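Local structure of dihydroorotate dehydrogenase (Schistosoma mansoni, 6UY4) at residues G46-N51 with N123-I128; D93-A98 with F143-H148; I110-V115 with G164-N169; T116-L121 with G171-S176. The protein probably catalyses the quinone-dependent oxidation of (S)-dihydroorotate to orotate with FMN as cofactor, a step of de novo pyrimidine synthesis. All blocks are in the same frame, centred on the assembly; numbering follows the deposited sequence.

The four contacts link the inhibitor site of a TIM-barrel flavoprotein to its FMN and to the loops beyond. Contact 1 holds G46, A49, H50 and I128 of the QLA pocket, and the I128 side chain also comes within about 4 Å of FMN. K94 of contact 2 is equally near the flavin and about 9 Å from QLA, while T114 of contact 3 hydrogen-bonds FMN directly. Contacts 2 and 3 have centres about 10 Å apart, and D93 O lies 3.3 Å from G113 N. Contact 4 continues both strands of contact 3, V115 O meeting G171 N at 2.9 Å. R127 NH2 of contact 1 reaches L121 O of contact 4 at 3.1 Å.

Contact 1 (G46-N51 with N123-I128); sequences GETAHN and NARPRI. With QLA (2-[(4-fluorophenyl)amino]-3-hydroxynaphthalene-1,4-dione), chain B.
E47 and R127 meet with carboxylate and guanidinium nearly coplanar, 19° apart, in a side-on salt bridge. R127 NH1 donates to the syn lone pair of E47 OE2 at 2.9 Å; R127 NE reaches E47 OE1 at 3.1 Å, more bent and tilted from both planes. The R125 side chain crosses that of E47 at about a right angle, with E47 CD over one guanidinium face, offset toward the rim. R125 NE is 3.1 Å from E47 OE1, but no N-H points at that oxygen, and this second bridge rests on charge alone. E47 CG stands anti to the backbone N (chi1 -173°) and the extended chain delivers the carboxylate between both arginines. A water 2.6 Å from E47 OE1 accepts from R127 N. Beside the network, I128 CD1 packs on E47 CB at 3.9 Å, while I128 CG2 approaches QLA C14 at 3.4 Å and H50 ND1 donates to QLA O1. Helix 46-58 is joined to the loop that leads from strand 109-115 into strand 128-131.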
loop_
_atom_site.group_PDB
_atom_site.type_symbol
_atom_site.label_atom_id
_atom_site.label_comp_id
_atom_site.label_asym_id
_atom_site.label_seq_id
_atom_site.Cartn_x
_atom_site.Cartn_y
_atom_site.Cartn_z
ATOM N N GLY A 46 16.424 -9.929 -0.419
ATOM C CA GLY A 46 15.121 -9.564 0.114
ATOM C C GLY A 46 13.963 -10.074 -0.721
ATOM O O GLY A 46 12.977 -10.586 -0.181
ATOM N N GLU A 47 14.057 -9.940 -2.046
ATOM C CA GLU A 47 12.959 -10.370 -2.905
ATOM C C GLU A 47 12.783 -11.882 -2.881
ATOM O O GLU A 47 11.662 -12.378 -3.042
ATOM C CB GLU A 47 13.182 -9.883 -4.337
ATOM C CG GLU A 47 12.005 -10.129 -5.267
ATOM C CD GLU A 47 12.182 -9.472 -6.620
ATOM O OE1 GLU A 47 13.151 -8.702 -6.783
ATOM O OE2 GLU A 47 11.352 -9.724 -7.520
ATOM N N THR A 48 13.871 -12.629 -2.678
ATOM C CA THR A 48 13.761 -14.081 -2.569
ATOM C C THR A 48 12.955 -14.472 -1.338
ATOM O O THR A 48 12.078 -15.341 -1.403
ATOM C CB THR A 48 15.152 -14.711 -2.524
ATOM O OG1 THR A 48 15.887 -14.331 -3.694
ATOM C CG2 THR A 48 15.045 -16.228 -2.467
ATOM N N ALA A 49 13.242 -13.835 -0.198
ATOM C CA ALA A 49 12.451 -14.083 1.002
ATOM C C ALA A 49 11.010 -13.627 0.819
ATOM O O ALA A 49 10.092 -14.225 1.392
ATOM C CB ALA A 49 13.085 -13.381 2.203
ATOM N N HIS A 50 10.793 -12.576 0.025
ATOM C CA HIS A 50 9.436 -12.128 -0.262
ATOM C C HIS A 50 8.666 -13.188 -1.037
ATOM O O HIS A 50 7.528 -13.525 -0.689
ATOM C CB HIS A 50 9.475 -10.809 -1.036
ATOM C CG HIS A 50 8.124 -10.298 -1.430
ATOM N ND1 HIS A 50 7.121 -10.057 -0.515
ATOM C CD2 HIS A 50 7.610 -9.980 -2.642
ATOM C CE1 HIS A 50 6.049 -9.615 -1.146
ATOM N NE2 HIS A 50 6.318 -9.558 -2.437
ATOM N N ASN A 51 9.277 -13.731 -2.094
ATOM C CA ASN A 51 8.625 -14.786 -2.866
ATOM C C ASN A 51 8.352 -16.013 -2.005
ATOM O O ASN A 51 7.334 -16.690 -2.182
ATOM C CB ASN A 51 9.485 -15.165 -4.071
ATOM C CG ASN A 51 9.683 -14.014 -5.032
ATOM O OD1 ASN A 51 8.790 -13.189 -5.224
ATOM N ND2 ASN A 51 10.859 -13.951 -5.645
ATOM N N ASN A 123 11.645 -3.520 -13.018
ATOM C CA ASN A 123 13.032 -3.096 -13.094
ATOM C C ASN A 123 13.971 -4.263 -12.797
ATOM O O ASN A 123 13.569 -5.303 -12.265
ATOM C CB ASN A 123 13.294 -1.946 -12.121
ATOM C CG ASN A 123 12.551 -0.679 -12.505
ATOM O OD1 ASN A 123 12.390 -0.373 -13.688
ATOM N ND2 ASN A 123 12.099 0.066 -11.504
ATOM N N ALA A 124 15.240 -4.073 -13.148
ATOM C CA ALA A 124 16.232 -5.125 -12.991
ATOM C C ALA A 124 16.499 -5.413 -11.517
ATOM O O ALA A 124 16.397 -4.533 -10.658
ATOM C CB ALA A 124 17.533 -4.740 -13.693
ATOM N N ARG A 125 16.852 -6.683 -11.230
ATOM C CA ARG A 125 17.163 -7.196 -9.906
ATOM C C ARG A 125 18.669 -7.185 -9.666
ATOM O O ARG A 125 19.454 -7.344 -10.606
ATOM C CB ARG A 125 16.627 -8.622 -9.744
ATOM C CG ARG A 125 15.125 -8.741 -9.959
ATOM C CD ARG A 125 14.646 -10.175 -9.796
ATOM N NE ARG A 125 14.836 -10.667 -8.435
ATOM C CZ ARG A 125 14.457 -11.871 -8.016
ATOM N NH1 ARG A 125 13.863 -12.709 -8.855
ATOM N NH2 ARG A 125 14.670 -12.236 -6.760
ATOM N N PRO A 126 19.124 -6.994 -8.415
ATOM C CA PRO A 126 18.324 -6.812 -7.197
ATOM C C PRO A 126 17.640 -5.448 -7.111
ATOM O O PRO A 126 18.239 -4.425 -7.441
ATOM C CB PRO A 126 19.356 -6.968 -6.078
ATOM C CG PRO A 126 20.630 -6.523 -6.694
ATOM C CD PRO A 126 20.569 -6.982 -8.124
ATOM N N ARG A 127 16.383 -5.451 -6.664
ATOM C CA ARG A 127 15.592 -4.233 -6.552
ATOM C C ARG A 127 14.968 -4.069 -5.171
ATOM O O ARG A 127 14.086 -3.220 -4.999
ATOM C CB ARG A 127 14.500 -4.208 -7.628
ATOM C CG ARG A 127 13.639 -5.461 -7.658
ATOM C CD ARG A 127 12.920 -5.610 -8.990
ATOM N NE ARG A 127 12.085 -6.808 -9.024
ATOM C CZ ARG A 127 11.451 -7.248 -10.106
ATOM N NH1 ARG A 127 10.713 -8.347 -10.041
ATOM N NH2 ARG A 127 11.559 -6.592 -11.253
ATOM N N ILE A 128 15.399 -4.857 -4.187
ATOM C CA ILE A 128 14.903 -4.768 -2.818
ATOM C C ILE A 128 16.089 -4.903 -1.874
ATOM O O ILE A 128 16.901 -5.822 -2.018
ATOM C CB ILE A 128 13.848 -5.850 -2.515
ATOM C CG1 ILE A 128 12.564 -5.593 -3.304
ATOM C CG2 ILE A 128 13.554 -5.900 -1.032
ATOM C CD1 ILE A 128 11.483 -6.621 -3.056
HETATM C C1 QLA B . 9.307 -9.881 2.402
HETATM O O1 QLA B . 8.277 -9.698 1.776
HETATM C C2 QLA B . 9.410 -11.088 3.277
HETATM O O2 QLA B . 8.385 -11.928 3.238
HETATM C C3 QLA B . 10.549 -11.275 4.096
HETATM O O3 QLA B . 12.809 -10.650 4.537
HETATM C C4 QLA B . 9.450 -12.646 5.855
HETATM C C5 QLA B . 8.490 -11.727 6.251
HETATM C C6 QLA B . 7.415 -12.118 7.032
HETATM C C7 QLA B . 7.316 -13.434 7.389
HETATM C C8 QLA B . 8.232 -14.373 7.010
HETATM C C9 QLA B . 9.307 -13.975 6.231
HETATM C C10 QLA B . 11.748 -10.385 3.913
HETATM C C11 QLA B . 11.626 -9.203 3.038
HETATM C C12 QLA B . 12.692 -8.319 2.942
HETATM C C13 QLA B . 12.595 -7.203 2.135
HETATM C C14 QLA B . 11.432 -6.959 1.415
HETATM C C15 QLA B . 10.367 -7.831 1.503
HETATM C C16 QLA B . 10.455 -8.957 2.317
HETATM F F1 QLA B . 6.260 -13.822 8.154
HETATM N N1 QLA B . 10.545 -12.238 5.041
HETATM O O HOH W 1 15.512 -8.034 -5.969
#

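Contact 2 (D93-A98 with F143-H148); sequences DKDGKA and FNSDGH
K94 runs its aliphatic chain across N144 at about a right angle. Its CB is 4.1 Å from N144 O; further out, CD lies 3.5 Å from N144 OD1, with N144 O almost as near. K94 CE comes closest, 3.3 Å from N144 OD1. The chain is extended as far as CE and then bends (chi4 -64°), placing NZ 3.4 Å from N144 OD1, within the FMN site that K94 helps to form. In the TIM barrel, 93-98 is a loop that follows strand 86-88 and leads into helix 99-105, whereas 143-148 is loop that passes into helix 147-153. The carboxylates of D95 and D146 stack with their planes 21° apart, D95 OD2 3.3 Å from D146 OD2. Such a pairing of like charges would be costly alone, and K97 NZ makes long salt bridges to both, 3.8 Å to D146 OD2 and 3.7 Å to D95 OD2. D146 N adds a weak hydrogen bond to D95 OD1, and R154 lies near D146 as a further weak, long ion pair.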
loop_
_atom_site.group_PDB
_atom_site.type_symbol
_atom_site.label_atom_id
_atom_site.label_comp_id
_atom_site.label_asym_id
_atom_site.label_seq_id
_atom_site.Cartn_x
_atom_site.Cartn_y
_atom_site.Cartn_z
ATOM N N ASP A 93 1.049 -8.654 -1.734
ATOM C CA ASP A 93 0.327 -9.605 -2.575
ATOM C C ASP A 93 0.036 -8.946 -3.925
ATOM O O ASP A 93 -1.089 -8.564 -4.249
ATOM C CB ASP A 93 -0.946 -10.070 -1.880
ATOM C CG ASP A 93 -1.545 -11.297 -2.530
ATOM O OD1 ASP A 93 -0.873 -11.898 -3.395
ATOM O OD2 ASP A 93 -2.688 -11.659 -2.177
ATOM N N LYS A 94 1.106 -8.807 -4.714
ATOM C CA LYS A 94 1.003 -8.124 -6.000
ATOM C C LYS A 94 0.071 -8.851 -6.958
ATOM O O LYS A 94 -0.572 -8.213 -7.799
ATOM C CB LYS A 94 2.387 -7.985 -6.636
ATOM C CG LYS A 94 3.367 -7.125 -5.860
ATOM C CD LYS A 94 4.761 -7.223 -6.466
ATOM C CE LYS A 94 5.733 -6.261 -5.805
ATOM N NZ LYS A 94 5.347 -4.841 -6.035
ATOM N N ASP A 95 -0.014 -10.177 -6.854
ATOM C CA ASP A 95 -0.740 -10.990 -7.821
ATOM C C ASP A 95 -1.967 -11.670 -7.224
ATOM O O ASP A 95 -2.602 -12.482 -7.904
ATOM C CB ASP A 95 0.199 -12.034 -8.426
ATOM C CG ASP A 95 1.499 -11.430 -8.921
ATOM O OD1 ASP A 95 1.460 -10.320 -9.492
ATOM O OD2 ASP A 95 2.561 -12.061 -8.730
ATOM N N GLY A 96 -2.315 -11.360 -5.980
ATOM C CA GLY A 96 -3.483 -11.964 -5.358
ATOM C C GLY A 96 -3.350 -13.452 -5.117
ATOM O O GLY A 96 -4.337 -14.188 -5.248
ATOM N N LYS A 97 -2.152 -13.914 -4.765
ATOM C CA LYS A 97 -1.906 -15.332 -4.550
ATOM C C LYS A 97 -2.073 -15.763 -3.100
ATOM O O LYS A 97 -2.252 -16.959 -2.843
ATOM C CB LYS A 97 -0.495 -15.700 -5.019
ATOM C CG LYS A 97 -0.228 -15.420 -6.489
ATOM C CD LYS A 97 1.208 -15.755 -6.852
ATOM C CE LYS A 97 1.472 -15.513 -8.327
ATOM N NZ LYS A 97 2.888 -15.792 -8.694
ATOM N N ALA A 98 -2.026 -14.825 -2.145
ATOM C CA ALA A 98 -2.041 -15.204 -0.737
ATOM C C ALA A 98 -2.889 -14.278 0.130
ATOM O O ALA A 98 -2.638 -14.181 1.337
ATOM C CB ALA A 98 -0.611 -15.249 -0.181
ATOM N N PHE A 143 6.676 -1.962 -10.516
ATOM C CA PHE A 143 5.396 -2.559 -10.901
ATOM C C PHE A 143 5.609 -3.862 -11.681
ATOM O O PHE A 143 5.433 -3.937 -12.899
ATOM C CB PHE A 143 4.547 -1.572 -11.713
ATOM C CG PHE A 143 4.066 -0.384 -10.924
ATOM C CD1 PHE A 143 3.523 0.715 -11.572
ATOM C CD2 PHE A 143 4.152 -0.364 -9.542
ATOM C CE1 PHE A 143 3.077 1.808 -10.856
ATOM C CE2 PHE A 143 3.710 0.728 -8.820
ATOM C CZ PHE A 143 3.171 1.815 -9.479
ATOM N N ASN A 144 5.992 -4.895 -10.936
ATOM C CA ASN A 144 6.092 -6.246 -11.479
ATOM C C ASN A 144 4.779 -6.968 -11.190
ATOM O O ASN A 144 4.492 -7.316 -10.041
ATOM C CB ASN A 144 7.289 -6.991 -10.891
ATOM C CG ASN A 144 7.338 -6.922 -9.375
ATOM O OD1 ASN A 144 7.064 -5.881 -8.780
ATOM N ND2 ASN A 144 7.685 -8.038 -8.744
ATOM N N SER A 145 3.977 -7.181 -12.231
ATOM C CA SER A 145 2.646 -7.743 -12.069
ATOM C C SER A 145 2.416 -8.822 -13.117
ATOM O O SER A 145 3.090 -8.874 -14.148
ATOM C CB SER A 145 1.562 -6.661 -12.176
ATOM O OG SER A 145 0.286 -7.181 -11.851
ATOM N N ASP A 146 1.444 -9.689 -12.836
ATOM C CA ASP A 146 1.069 -10.769 -13.738
ATOM C C ASP A 146 -0.004 -10.364 -14.741
ATOM O O ASP A 146 -0.453 -11.211 -15.520
ATOM C CB ASP A 146 0.584 -11.981 -12.934
ATOM C CG ASP A 146 1.696 -12.640 -12.144
ATOM O OD1 ASP A 146 2.848 -12.163 -12.226
ATOM O OD2 ASP A 146 1.418 -13.635 -11.441
ATOM N N GLY A 147 -0.425 -9.104 -14.742
ATOM C CA GLY A 147 -1.433 -8.628 -15.665
ATOM C C GLY A 147 -2.828 -8.657 -15.064
ATOM O O GLY A 147 -3.079 -9.225 -13.998
ATOM N N HIS A 148 -3.755 -8.020 -15.783
ATOM C CA HIS A 148 -5.139 -7.954 -15.320
ATOM C C HIS A 148 -5.771 -9.339 -15.265
ATOM O O HIS A 148 -6.403 -9.706 -14.268
ATOM C CB HIS A 148 -5.956 -7.036 -16.229
ATOM C CG HIS A 148 -5.796 -5.580 -15.924
ATOM N ND1 HIS A 148 -5.008 -5.119 -14.892
ATOM C CD2 HIS A 148 -6.326 -4.483 -16.514
ATOM C CE1 HIS A 148 -5.057 -3.799 -14.860
ATOM N NE2 HIS A 148 -5.850 -3.388 -15.834
#

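Contact 3 (I110-V115 with G164-N169); sequences IEVGTV and GVIGVN. With FMN (flavin mononucleotide), chain G.
T114 and N169 join the strand pair to the flavin. T114 OG1 accepts from FMN N3 at 2.7 Å (N-H...O 164°) and donates a hydrogen bond to N169 OD1, while T114 N donates to FMN O4 at 3.2 Å. The other end of the N169 amide gives ND2 to E111 OE2 at 3.3 Å, meeting it on the anti side and 27° out of the carboxylate plane. A chi1 of -173° carries the N169 amide away from its own N and sets it between T114 and E111; N200 also accepts from its ND2, and Q352 and Y196 bind E111 OE1. Beyond this polar row, parallel strands pair I110 with I166, E111 with G167 and V112 with V168. Their ladder includes N169 N to V112 O at 2.7 Å and V115 N to N169 O at 2.9 Å. On the face carrying I110, V112, I166 and V168, I110 CB meets I166 CD1 at 3.6 Å, the two side chains lying side by side and pointing the same way. Helix 99-105 covers I110 and I166, and helix 147-153 covers V112 and V115. Strand 196-200 flanks strand 165-170 on its other edge, in the order expected of the TIM barrel.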
loop_
_atom_site.group_PDB
_atom_site.type_symbol
_atom_site.label_atom_id
_atom_site.label_comp_id
_atom_site.label_asym_id
_atom_site.label_seq_id
_atom_site.Cartn_x
_atom_site.Cartn_y
_atom_site.Cartn_z
ATOM N N ILE A 110 -6.733 -6.588 2.763
ATOM C CA ILE A 110 -5.539 -6.732 1.939
ATOM C C ILE A 110 -5.740 -5.924 0.666
ATOM O O ILE A 110 -6.812 -5.972 0.054
ATOM C CB ILE A 110 -5.247 -8.209 1.602
ATOM C CG1 ILE A 110 -5.302 -9.073 2.863
ATOM C CG2 ILE A 110 -3.896 -8.346 0.916
ATOM C CD1 ILE A 110 -4.280 -8.693 3.905
ATOM N N GLU A 111 -4.710 -5.186 0.270
ATOM C CA GLU A 111 -4.744 -4.368 -0.938
ATOM C C GLU A 111 -3.899 -5.074 -1.997
ATOM O O GLU A 111 -2.684 -4.892 -2.070
ATOM C CB GLU A 111 -4.245 -2.954 -0.653
ATOM C CG GLU A 111 -4.325 -2.006 -1.838
ATOM C CD GLU A 111 -4.181 -0.552 -1.426
ATOM O OE1 GLU A 111 -4.855 -0.139 -0.458
ATOM O OE2 GLU A 111 -3.391 0.176 -2.065
ATOM N N VAL A 112 -4.558 -5.896 -2.814
ATOM C CA VAL A 112 -3.879 -6.578 -3.907
ATOM C C VAL A 112 -3.422 -5.552 -4.935
ATOM O O VAL A 112 -4.157 -4.618 -5.280
ATOM C CB VAL A 112 -4.809 -7.629 -4.541
ATOM C CG1 VAL A 112 -4.112 -8.344 -5.688
ATOM C CG2 VAL A 112 -5.277 -8.625 -3.493
ATOM N N GLY A 113 -2.197 -5.719 -5.428
ATOM C CA GLY A 113 -1.629 -4.782 -6.378
ATOM C C GLY A 113 -0.169 -4.505 -6.092
ATOM O O GLY A 113 0.382 -5.030 -5.118
ATOM N N THR A 114 0.474 -3.679 -6.914
ATOM C CA THR A 114 -0.169 -2.992 -8.031
ATOM C C THR A 114 -0.263 -3.878 -9.272
ATOM O O THR A 114 0.706 -4.540 -9.647
ATOM C CB THR A 114 0.596 -1.697 -8.387
ATOM O OG1 THR A 114 0.428 -0.736 -7.336
ATOM C CG2 THR A 114 0.096 -1.105 -9.692
ATOM N N VAL A 115 -1.437 -3.887 -9.903
ATOM C CA VAL A 115 -1.713 -4.711 -11.073
ATOM C C VAL A 115 -1.727 -3.820 -12.307
ATOM O O VAL A 115 -2.400 -2.782 -12.324
ATOM C CB VAL A 115 -3.046 -5.467 -10.929
ATOM C CG1 VAL A 115 -3.252 -6.411 -12.104
ATOM C CG2 VAL A 115 -3.088 -6.225 -9.614
ATOM N N GLY A 164 -13.297 -10.562 5.399
ATOM C CA GLY A 164 -12.450 -9.391 5.327
ATOM C C GLY A 164 -12.770 -8.575 4.092
ATOM O O GLY A 164 -13.748 -8.825 3.392
ATOM N N VAL A 165 -11.913 -7.589 3.838
ATOM C CA VAL A 165 -12.063 -6.661 2.725
ATOM C C VAL A 165 -10.850 -6.799 1.815
ATOM O O VAL A 165 -9.728 -6.990 2.292
ATOM C CB VAL A 165 -12.218 -5.209 3.227
ATOM C CG1 VAL A 165 -12.304 -4.233 2.065
ATOM C CG2 VAL A 165 -13.444 -5.088 4.118
ATOM N N ILE A 166 -11.076 -6.720 0.506
ATOM C CA ILE A 166 -10.004 -6.808 -0.478
ATOM C C ILE A 166 -10.111 -5.616 -1.415
ATOM O O ILE A 166 -11.164 -5.390 -2.024
ATOM C CB ILE A 166 -10.048 -8.124 -1.273
ATOM C CG1 ILE A 166 -9.758 -9.314 -0.354
ATOM C CG2 ILE A 166 -9.058 -8.080 -2.430
ATOM C CD1 ILE A 166 -8.394 -9.282 0.283
ATOM N N GLY A 167 -9.026 -4.853 -1.527
ATOM C CA GLY A 167 -8.950 -3.776 -2.492
ATOM C C GLY A 167 -7.947 -4.088 -3.581
ATOM O O GLY A 167 -7.074 -4.941 -3.394
ATOM N N VAL A 168 -8.056 -3.417 -4.724
ATOM C CA VAL A 168 -7.154 -3.626 -5.848
ATOM C C VAL A 168 -6.503 -2.297 -6.200
ATOM O O VAL A 168 -7.196 -1.292 -6.396
ATOM C CB VAL A 168 -7.885 -4.217 -7.068
ATOM C CG1 VAL A 168 -6.920 -4.383 -8.230
ATOM C CG2 VAL A 168 -8.517 -5.550 -6.707
ATOM N N ASN A 169 -5.174 -2.295 -6.275
ATOM C CA ASN A 169 -4.402 -1.114 -6.632
ATOM C C ASN A 169 -4.039 -1.197 -8.110
ATOM O O ASN A 169 -3.297 -2.096 -8.520
ATOM C CB ASN A 169 -3.144 -1.006 -5.771
ATOM C CG ASN A 169 -2.400 0.293 -5.986
ATOM O OD1 ASN A 169 -1.728 0.477 -7.001
ATOM N ND2 ASN A 169 -2.509 1.203 -5.026
HETATM N N1 FMN G . 2.639 0.681 -3.027
HETATM C C2 FMN G . 1.744 0.632 -4.077
HETATM O O2 FMN G . 0.812 1.432 -4.129
HETATM N N3 FMN G . 1.891 -0.315 -5.070
HETATM C C4 FMN G . 2.934 -1.217 -5.019
HETATM O O4 FMN G . 3.064 -2.060 -5.905
HETATM C C4A FMN G . 3.837 -1.171 -3.964
HETATM N N5 FMN G . 4.882 -2.069 -3.908
HETATM C C5A FMN G . 5.776 -2.024 -2.858
HETATM C C6 FMN G . 6.826 -2.935 -2.807
HETATM C C7 FMN G . 7.732 -2.895 -1.755
HETATM C C7M FMN G . 8.864 -3.880 -1.706
HETATM C C8 FMN G . 7.588 -1.943 -0.751
HETATM C C8M FMN G . 8.565 -1.898 0.387
HETATM C C9 FMN G . 6.538 -1.032 -0.804
HETATM C C9A FMN G . 5.627 -1.070 -1.856
HETATM N N10 FMN G . 4.577 -0.169 -1.914
HETATM C C10 FMN G . 3.686 -0.217 -2.966
HETATM C "C1'" FMN G . 4.397 0.872 -0.850
HETATM C "C2'" FMN G . 3.562 0.324 0.300
HETATM O "O2'" FMN G . 2.340 -0.178 -0.192
HETATM C "C3'" FMN G . 3.268 1.412 1.324
HETATM O "O3'" FMN G . 2.719 2.536 0.674
HETATM C "C4'" FMN G . 4.514 1.834 2.096
HETATM O "O4'" FMN G . 5.481 0.806 2.088
HETATM C "C5'" FMN G . 4.116 2.139 3.530
HETATM O "O5'" FMN G . 5.251 2.280 4.345
HETATM P P FMN G . 5.493 1.210 5.520
HETATM O O1P FMN G . 6.724 1.623 6.286
HETATM O O2P FMN G . 4.290 1.148 6.432
HETATM O O3P FMN G . 5.731 -0.141 4.896
#

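Contact 4 (T116-L121 with G171-S176); sequences TPNPQL and GCNKTS
N173 turns its amide into the backbone of N118 and is gripped at both ends. N118 N donates to N173 OD1 at 2.9 Å, nearly straight, in the carbonyl plane and on a lone pair. N173 ND2 returns a bond of 3.0 Å to N118 O, straighter still at 176°; N118 O lies in the N173 amide plane, whereas ND2 stands above the plane of the N118 carbonyl, off its lone pairs. T116 OG1 reaches the same oxygen from the opposite face at 2.8 Å, so N118 O is held by two donors. The first torsion of T116 (chi1 56°) puts OG1 between the backbone N and the carbonyl carbon, while CG2 is left against C172 O. P117 CD fills the corner beside N173, 3.4 Å from both N173 OD1 and G171 O. These loops follow neighbouring parallel strands of the TIM barrel, 109-115 and 165-170, at the strands' C-terminal ends, where barrel enzymes carry their active sites. D182 of helix 179-190 accepts from N173 N. Q120, its chain extended, slides past N173 with the two amide planes 88° apart; its OE1 is placed against K174 N, though too closely for the length to be relied on, and NE2 is hydrogen-bonded to F143 O. Toward solvent the contact thins: the exposed N118 side chain lies at its margin, and K174, also exposed, leads its chain away after CB.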
loop_
_atom_site.group_PDB
_atom_site.type_symbol
_atom_site.label_atom_id
_atom_site.label_comp_id
_atom_site.label_asym_id
_atom_site.label_seq_id
_atom_site.Cartn_x
_atom_site.Cartn_y
_atom_site.Cartn_z
ATOM N N THR A 116 -0.988 -4.227 -13.332
ATOM C CA THR A 116 -0.942 -3.574 -14.630
ATOM C C THR A 116 -1.782 -4.345 -15.638
ATOM O O THR A 116 -2.072 -5.530 -15.441
ATOM C CB THR A 116 0.506 -3.476 -15.125
ATOM O OG1 THR A 116 1.097 -4.781 -15.148
ATOM C CG2 THR A 116 1.322 -2.564 -14.217
ATOM N N PRO A 117 -2.216 -3.698 -16.733
ATOM C CA PRO A 117 -3.015 -4.414 -17.741
ATOM C C PRO A 117 -2.296 -5.617 -18.330
ATOM O O PRO A 117 -2.806 -6.741 -18.272
ATOM C CB PRO A 117 -3.276 -3.339 -18.805
ATOM C CG PRO A 117 -3.224 -2.061 -18.052
ATOM C CD PRO A 117 -2.160 -2.251 -17.008
ATOM N N ASN A 118 -1.106 -5.394 -18.905
ATOM C CA ASN A 118 -0.331 -6.501 -19.442
ATOM C C ASN A 118 0.655 -7.019 -18.399
ATOM O O ASN A 118 1.096 -6.263 -17.527
ATOM C CB ASN A 118 0.432 -6.064 -20.689
ATOM C CG ASN A 118 -0.482 -5.541 -21.779
ATOM O OD1 ASN A 118 -1.570 -6.072 -22.002
ATOM N ND2 ASN A 118 -0.043 -4.490 -22.463
ATOM N N PRO A 119 1.004 -8.303 -18.456
ATOM C CA PRO A 119 2.042 -8.824 -17.555
ATOM C C PRO A 119 3.355 -8.080 -17.757
ATOM O O PRO A 119 3.808 -7.877 -18.886
ATOM C CB PRO A 119 2.152 -10.299 -17.958
ATOM C CG PRO A 119 0.825 -10.622 -18.569
ATOM C CD PRO A 119 0.384 -9.367 -19.265
ATOM N N GLN A 120 3.964 -7.669 -16.649
ATOM C CA GLN A 120 5.128 -6.796 -16.682
ATOM C C GLN A 120 6.256 -7.401 -15.861
ATOM O O GLN A 120 6.014 -8.030 -14.826
ATOM C CB GLN A 120 4.780 -5.400 -16.153
ATOM C CG GLN A 120 5.734 -4.307 -16.589
ATOM C CD GLN A 120 5.221 -2.926 -16.244
ATOM O OE1 GLN A 120 5.207 -2.029 -17.085
ATOM N NE2 GLN A 120 4.793 -2.747 -15.000
ATOM N N LEU A 121 7.491 -7.202 -16.326
ATOM C CA LEU A 121 8.641 -7.770 -15.632
ATOM C C LEU A 121 9.116 -6.865 -14.500
ATOM O O LEU A 121 9.446 -7.349 -13.411
ATOM C CB LEU A 121 9.778 -8.029 -16.622
ATOM C CG LEU A 121 9.536 -9.113 -17.676
ATOM C CD1 LEU A 121 10.672 -9.134 -18.686
ATOM C CD2 LEU A 121 9.381 -10.471 -17.013
ATOM N N GLY A 171 -2.509 0.039 -11.826
ATOM C CA GLY A 171 -1.361 0.725 -12.378
ATOM C C GLY A 171 -1.344 0.623 -13.891
ATOM O O GLY A 171 -2.227 0.020 -14.500
ATOM N N CYS A 172 -0.316 1.227 -14.484
ATOM C CA CYS A 172 -0.137 1.230 -15.926
ATOM C C CYS A 172 1.169 0.537 -16.294
ATOM O O CYS A 172 2.097 0.440 -15.485
ATOM C CB CYS A 172 -0.144 2.659 -16.488
ATOM S SG CYS A 172 1.240 3.680 -15.941
ATOM N N ASN A 173 1.230 0.054 -17.531
ATOM C CA ASN A 173 2.436 -0.589 -18.023
ATOM C C ASN A 173 3.517 0.449 -18.316
ATOM O O ASN A 173 3.248 1.641 -18.479
ATOM C CB ASN A 173 2.136 -1.407 -19.279
ATOM C CG ASN A 173 1.447 -2.721 -18.967
ATOM O OD1 ASN A 173 0.291 -2.935 -19.335
ATOM N ND2 ASN A 173 2.158 -3.615 -18.290
ATOM N N LYS A 174 4.763 -0.027 -18.373
ATOM C CA LYS A 174 5.883 0.865 -18.656
ATOM C C LYS A 174 5.835 1.368 -20.094
ATOM O O LYS A 174 6.076 2.553 -20.352
ATOM C CB LYS A 174 7.206 0.147 -18.381
ATOM C CG LYS A 174 8.447 1.006 -18.573
ATOM C CD LYS A 174 9.714 0.187 -18.362
ATOM C CE LYS A 174 10.965 1.041 -18.501
ATOM N NZ LYS A 174 11.044 2.094 -17.449
ATOM N N THR A 175 5.519 0.485 -21.039
ATOM C CA THR A 175 5.455 0.822 -22.453
ATOM C C THR A 175 4.068 1.286 -22.883
ATOM O O THR A 175 3.726 1.177 -24.066
ATOM C CB THR A 175 5.888 -0.379 -23.295
ATOM O OG1 THR A 175 4.840 -1.356 -23.306
ATOM C CG2 THR A 175 7.140 -1.008 -22.706
ATOM N N SER A 176 3.268 1.801 -21.955
ATOM C CA SER A 176 1.895 2.170 -22.267
ATOM C C SER A 176 1.845 3.459 -23.077
ATOM O O SER A 176 2.599 4.403 -22.826
ATOM C CB SER A 176 1.086 2.333 -20.982
ATOM O OG SER A 176 -0.234 2.763 -21.263
#